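Local coordinates for uncharacterized protein (Streptococcus thermophilus, PDB 2QZI) that is of unknown function, a small cytosolic streptococcal protein of the DUF1827 family that folds as an antiparallel sheet with helices and carries bound sodium ions, at residues L72-L86 against D92-V103. Residues are numbered along the deposited sequence; the frame is centred on the assembly and turned at random.
Sequences LKRKIDKDIVLMDKL and DKLIEISFPTTV
Phe99 and Ile76 meet where the chain leaves helix 61-74, and the tight, buried part of the contact gathers there. Ile76 CD1 sits almost on the ring axis, 3.7 Å from the centroid of Phe99, a CH-pi contact over one face; Ile97 CG2 lies against the opposite face, toward its rim. Leu72 CD2 and Leu86 CD2 approach the ring obliquely, each 3.8 Å from its nearest ring carbon, Phe99 CE1 and CD1 respectively. Leucine and isoleucine suit these places because their branched apolar ends surround the ring with methyls and bury no polar atom. With CG anti to its carbonyl carbon (chi1 -52°), Phe99 carries the ring in among them.

Farther along, the backbones join in a single beta bridge between Val81 and Thr101. Thr102 N gives a hydrogen bond of 2.8 Å to Ile80 O, in the carbonyl plane. Leu82 N reaches Pro100 O nearly straight, at 172°, but from above the carbonyl plane. Proline has no N-H to offer, yet its carbonyl still serves the bridge, while its ring packs against Leu82 CD2. Threonine suits position 101: its buried OG1 donates to O of Val103's C-terminal carboxylate, and its methyl packs near Ile80 CD1.

The solvent side is looser: Thr102 and Val103 are exposed, and Lys85 leads away after its CB touches Pro100 CG.

The contact thus fastens the connection from helix 61-74 to edge strand 87-91 onto the end of strand 94-100, which runs between 87-91 and 47-53; Tyr48 of the latter touches Ile76, Ile80, Phe99 and Thr101.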
loop_
_atom_site.group_PDB
_atom_site.type_symbol
_atom_site.label_atom_id
_atom_site.label_comp_id
_atom_site.label_asym_id
_atom_site.label_seq_id
_atom_site.Cartn_x
_atom_site.Cartn_y
_atom_site.Cartn_z
ATOM N N LEU A 72 2.154 4.329 7.703
ATOM C CA LEU A 72 1.475 4.669 8.948
ATOM C C LEU A 72 1.976 5.998 9.463
ATOM O O LEU A 72 1.252 6.766 10.064
ATOM C CB LEU A 72 1.685 3.568 10.002
ATOM C CG LEU A 72 0.740 2.382 9.825
ATOM C CD1 LEU A 72 1.122 1.248 10.770
ATOM C CD2 LEU A 72 -0.786 2.797 10.024
ATOM N N LYS A 73 3.232 6.272 9.247
ATOM C CA LYS A 73 3.808 7.483 9.761
ATOM C C LYS A 73 3.494 8.653 8.845
ATOM O O LYS A 73 3.302 9.773 9.319
ATOM C CB LYS A 73 5.330 7.314 9.930
ATOM C CG LYS A 73 6.020 8.468 10.604
ATOM C CD LYS A 73 7.529 8.272 10.540
ATOM C CE LYS A 73 8.292 9.423 11.222
ATOM N NZ LYS A 73 7.759 9.708 12.590
ATOM N N ARG A 74 3.453 8.406 7.541
ATOM C CA ARG A 74 3.489 9.494 6.564
ATOM C C ARG A 74 2.166 9.720 5.783
ATOM O O ARG A 74 1.880 10.851 5.350
ATOM C CB ARG A 74 4.673 9.315 5.596
ATOM C CG ARG A 74 6.018 9.238 6.274
ATOM C CD ARG A 74 6.585 10.641 6.377
ATOM N NE ARG A 74 7.407 10.874 7.564
ATOM C CZ ARG A 74 8.641 11.392 7.533
ATOM N NH1 ARG A 74 9.209 11.739 6.363
ATOM N NH2 ARG A 74 9.312 11.581 8.670
ATOM N N LYS A 75 1.365 8.673 5.613
ATOM C CA LYS A 75 0.363 8.676 4.558
ATOM C C LYS A 75 -1.012 8.418 5.071
ATOM O O LYS A 75 -1.965 8.831 4.448
ATOM C CB LYS A 75 0.734 7.651 3.477
ATOM C CG LYS A 75 2.125 7.944 2.830
ATOM C CD LYS A 75 2.092 9.009 1.801
ATOM C CE LYS A 75 3.546 9.380 1.469
ATOM N NZ LYS A 75 3.710 10.215 0.256
ATOM N N ILE A 76 -1.121 7.752 6.225
ATOM C CA ILE A 76 -2.352 7.268 6.713
ATOM C C ILE A 76 -2.819 8.100 7.927
ATOM O O ILE A 76 -2.039 8.419 8.798
ATOM C CB ILE A 76 -2.184 5.779 7.056
ATOM C CG1 ILE A 76 -2.126 4.919 5.774
ATOM C CG2 ILE A 76 -3.272 5.333 7.951
ATOM C CD1 ILE A 76 -1.815 3.429 5.995
ATOM N N ASP A 77 -4.083 8.508 7.982
ATOM C CA ASP A 77 -4.485 9.373 9.084
ATOM C C ASP A 77 -4.933 8.362 10.169
ATOM O O ASP A 77 -5.959 7.701 10.005
ATOM C CB ASP A 77 -5.615 10.290 8.590
ATOM C CG ASP A 77 -6.288 11.102 9.707
ATOM O OD1 ASP A 77 -5.988 10.931 10.909
ATOM O OD2 ASP A 77 -7.145 11.938 9.370
ATOM N N LYS A 78 -4.135 8.190 11.233
ATOM C CA LYS A 78 -4.372 7.077 12.166
ATOM C C LYS A 78 -5.588 7.375 13.052
ATOM O O LYS A 78 -6.247 6.471 13.587
ATOM C CB LYS A 78 -3.111 6.724 12.994
ATOM C CG LYS A 78 -1.928 6.120 12.131
ATOM C CD LYS A 78 -0.679 5.737 12.974
ATOM C CE LYS A 78 0.064 6.944 13.650
ATOM N NZ LYS A 78 0.597 8.006 12.686
ATOM N N ASP A 79 -5.899 8.643 13.165
ATOM C CA ASP A 79 -7.012 9.052 13.919
ATOM C C ASP A 79 -8.369 8.393 13.436
ATOM O O ASP A 79 -9.237 8.130 14.252
ATOM C CB ASP A 79 -7.064 10.537 13.795
ATOM C CG ASP A 79 -7.569 11.210 15.023
ATOM O OD1 ASP A 79 -7.723 10.560 16.113
ATOM O OD2 ASP A 79 -7.822 12.430 14.880
ATOM N N ILE A 80 -8.512 8.135 12.130
ATOM C CA ILE A 80 -9.719 7.495 11.575
ATOM C C ILE A 80 -9.533 6.002 11.315
ATOM O O ILE A 80 -10.474 5.347 10.904
ATOM C CB ILE A 80 -10.204 8.151 10.226
ATOM C CG1 ILE A 80 -9.058 8.110 9.195
ATOM C CG2 ILE A 80 -10.883 9.520 10.529
ATOM C CD1 ILE A 80 -9.420 8.358 7.669
ATOM N N VAL A 81 -8.315 5.484 11.506
ATOM C CA VAL A 81 -8.106 4.085 11.283
ATOM C C VAL A 81 -8.414 3.258 12.490
ATOM O O VAL A 81 -8.210 3.668 13.611
ATOM C CB VAL A 81 -6.802 3.632 10.436
ATOM C CG1 VAL A 81 -5.815 4.642 10.251
ATOM C CG2 VAL A 81 -6.207 2.249 10.895
ATOM N N LEU A 82 -8.985 2.110 12.212
ATOM C CA LEU A 82 -9.312 1.111 13.197
ATOM C C LEU A 82 -8.053 0.201 13.395
ATOM O O LEU A 82 -7.900 -0.857 12.773
ATOM C CB LEU A 82 -10.499 0.354 12.663
ATOM C CG LEU A 82 -11.914 0.867 13.015
ATOM C CD1 LEU A 82 -11.987 2.155 13.819
ATOM C CD2 LEU A 82 -12.865 0.894 11.825
HETATM N N MSE A 83 -7.152 0.666 14.257
HETATM C CA MSE A 83 -5.850 0.085 14.434
HETATM C C MSE A 83 -5.862 -1.275 15.058
HETATM O O MSE A 83 -4.879 -1.994 14.936
HETATM C CB MSE A 83 -4.940 1.031 15.226
HETATM C CG MSE A 83 -3.502 1.027 14.693
HETATM SE SE MSE A 83 -3.298 2.050 13.064
HETATM C CE MSE A 83 -4.577 3.333 13.819
ATOM N N ASP A 84 -6.969 -1.644 15.724
ATOM C CA ASP A 84 -7.128 -2.980 16.188
ATOM C C ASP A 84 -7.778 -3.879 15.118
ATOM O O ASP A 84 -8.085 -5.033 15.425
ATOM C CB ASP A 84 -8.054 -2.986 17.420
ATOM C CG ASP A 84 -9.423 -2.367 17.103
ATOM O OD1 ASP A 84 -9.501 -1.466 16.205
ATOM O OD2 ASP A 84 -10.412 -2.748 17.760
ATOM N N LYS A 85 -8.035 -3.385 13.900
ATOM C CA LYS A 85 -8.786 -4.200 12.901
ATOM C C LYS A 85 -7.956 -4.374 11.628
ATOM O O LYS A 85 -8.494 -4.687 10.561
ATOM C CB LYS A 85 -10.137 -3.582 12.532
ATOM C CG LYS A 85 -11.044 -3.279 13.686
ATOM C CD LYS A 85 -11.707 -4.477 14.151
ATOM C CE LYS A 85 -12.855 -4.105 15.110
ATOM N NZ LYS A 85 -12.867 -5.007 16.245
ATOM N N LEU A 86 -6.653 -4.141 11.730
ATOM C CA LEU A 86 -5.751 -4.341 10.573
ATOM C C LEU A 86 -5.801 -5.800 10.090
ATOM O O LEU A 86 -5.862 -6.739 10.925
ATOM C CB LEU A 86 -4.319 -3.942 10.933
ATOM C CG LEU A 86 -4.138 -2.490 11.445
ATOM C CD1 LEU A 86 -2.682 -1.979 11.320
ATOM C CD2 LEU A 86 -5.104 -1.537 10.698
ATOM N N ASP A 92 2.107 -15.925 -1.871
ATOM C CA ASP A 92 3.371 -16.343 -2.416
ATOM C C ASP A 92 4.199 -15.106 -2.788
ATOM O O ASP A 92 5.288 -14.855 -2.231
ATOM C CB ASP A 92 3.088 -17.277 -3.622
ATOM C CG ASP A 92 4.333 -18.010 -4.108
ATOM O OD1 ASP A 92 4.582 -19.121 -3.572
ATOM O OD2 ASP A 92 5.040 -17.476 -5.022
ATOM N N LYS A 93 3.691 -14.253 -3.633
ATOM C CA LYS A 93 4.548 -13.077 -3.856
ATOM C C LYS A 93 3.825 -11.766 -3.613
ATOM O O LYS A 93 4.148 -10.739 -4.202
ATOM C CB LYS A 93 5.198 -13.170 -5.238
ATOM C CG LYS A 93 6.266 -14.295 -5.363
ATOM C CD LYS A 93 6.838 -14.221 -6.779
ATOM C CE LYS A 93 7.560 -15.437 -7.159
ATOM N NZ LYS A 93 6.724 -16.635 -6.896
ATOM N N LEU A 94 2.808 -11.828 -2.754
ATOM C CA LEU A 94 1.917 -10.725 -2.570
ATOM C C LEU A 94 1.505 -10.576 -1.105
ATOM O O LEU A 94 1.099 -11.559 -0.439
ATOM C CB LEU A 94 0.716 -10.909 -3.498
ATOM C CG LEU A 94 -0.470 -9.956 -3.356
ATOM C CD1 LEU A 94 -0.107 -8.488 -3.633
ATOM C CD2 LEU A 94 -1.645 -10.370 -4.252
ATOM N N ILE A 95 1.642 -9.354 -0.608
ATOM C CA ILE A 95 1.127 -8.977 0.677
ATOM C C ILE A 95 0.149 -7.809 0.523
ATOM O O ILE A 95 0.422 -6.817 -0.168
ATOM C CB ILE A 95 2.241 -8.655 1.698
ATOM C CG1 ILE A 95 3.236 -9.810 1.761
ATOM C CG2 ILE A 95 1.642 -8.472 3.118
ATOM C CD1 ILE A 95 4.630 -9.346 2.096
ATOM N N GLU A 96 -0.986 -7.996 1.172
ATOM C CA GLU A 96 -2.150 -7.128 1.155
ATOM C C GLU A 96 -2.450 -6.719 2.583
ATOM O O GLU A 96 -2.811 -7.542 3.390
ATOM C CB GLU A 96 -3.374 -7.903 0.591
ATOM C CG GLU A 96 -3.059 -8.429 -0.826
ATOM C CD GLU A 96 -4.137 -9.307 -1.405
ATOM O OE1 GLU A 96 -4.959 -8.731 -2.145
ATOM O OE2 GLU A 96 -4.155 -10.565 -1.162
ATOM N N ILE A 97 -2.291 -5.432 2.869
ATOM C CA ILE A 97 -2.663 -4.904 4.185
ATOM C C ILE A 97 -3.872 -3.975 4.059
ATOM O O ILE A 97 -3.847 -3.033 3.277
ATOM C CB ILE A 97 -1.505 -4.167 4.903
ATOM C CG1 ILE A 97 -0.185 -4.922 4.690
ATOM C CG2 ILE A 97 -1.867 -3.985 6.394
ATOM C CD1 ILE A 97 1.055 -4.239 5.316
ATOM N N SER A 98 -4.923 -4.266 4.825
ATOM C CA SER A 98 -6.139 -3.457 4.817
ATOM C C SER A 98 -6.194 -2.706 6.107
ATOM O O SER A 98 -5.986 -3.290 7.170
ATOM C CB SER A 98 -7.394 -4.330 4.716
ATOM O OG SER A 98 -7.179 -5.122 3.544
ATOM N N PHE A 99 -6.524 -1.424 5.999
ATOM C CA PHE A 99 -6.627 -0.556 7.154
ATOM C C PHE A 99 -8.070 0.009 7.185
ATOM O O PHE A 99 -8.375 0.997 6.512
ATOM C CB PHE A 99 -5.647 0.607 7.087
ATOM C CG PHE A 99 -4.171 0.225 6.836
ATOM C CD1 PHE A 99 -3.252 0.267 7.881
ATOM C CD2 PHE A 99 -3.707 -0.082 5.566
ATOM C CE1 PHE A 99 -1.865 -0.008 7.685
ATOM C CE2 PHE A 99 -2.336 -0.366 5.328
ATOM C CZ PHE A 99 -1.401 -0.298 6.381
ATOM N N PRO A 100 -8.958 -0.616 7.964
ATOM C CA PRO A 100 -10.333 -0.041 8.005
ATOM C C PRO A 100 -10.368 1.368 8.636
ATOM O O PRO A 100 -9.445 1.753 9.447
ATOM C CB PRO A 100 -11.167 -1.081 8.847
ATOM C CG PRO A 100 -10.363 -2.344 8.834
ATOM C CD PRO A 100 -8.827 -1.853 8.738
ATOM N N THR A 101 -11.395 2.154 8.275
ATOM C CA THR A 101 -11.487 3.491 8.777
ATOM C C THR A 101 -12.890 3.758 9.181
ATOM O O THR A 101 -13.788 3.105 8.675
ATOM C CB THR A 101 -11.022 4.552 7.739
ATOM O OG1 THR A 101 -11.841 4.567 6.555
ATOM C CG2 THR A 101 -9.506 4.308 7.335
ATOM N N THR A 102 -13.088 4.717 10.095
ATOM C CA THR A 102 -14.417 5.142 10.481
ATOM C C THR A 102 -15.215 5.707 9.300
ATOM O O THR A 102 -16.334 5.300 9.057
ATOM C CB THR A 102 -14.355 6.145 11.651
ATOM O OG1 THR A 102 -13.443 7.204 11.313
ATOM C CG2 THR A 102 -13.876 5.439 12.916
ATOM N N VAL A 103 -14.601 6.599 8.542
ATOM C CA VAL A 103 -15.273 7.339 7.502
ATOM C C VAL A 103 -15.085 6.639 6.136
ATOM O O VAL A 103 -14.081 5.986 5.838
ATOM C CB VAL A 103 -14.722 8.830 7.404
ATOM C CG1 VAL A 103 -15.118 9.654 8.578
ATOM C CG2 VAL A 103 -13.147 8.910 7.121
ATOM O OXT VAL A 103 -15.962 6.715 5.266
#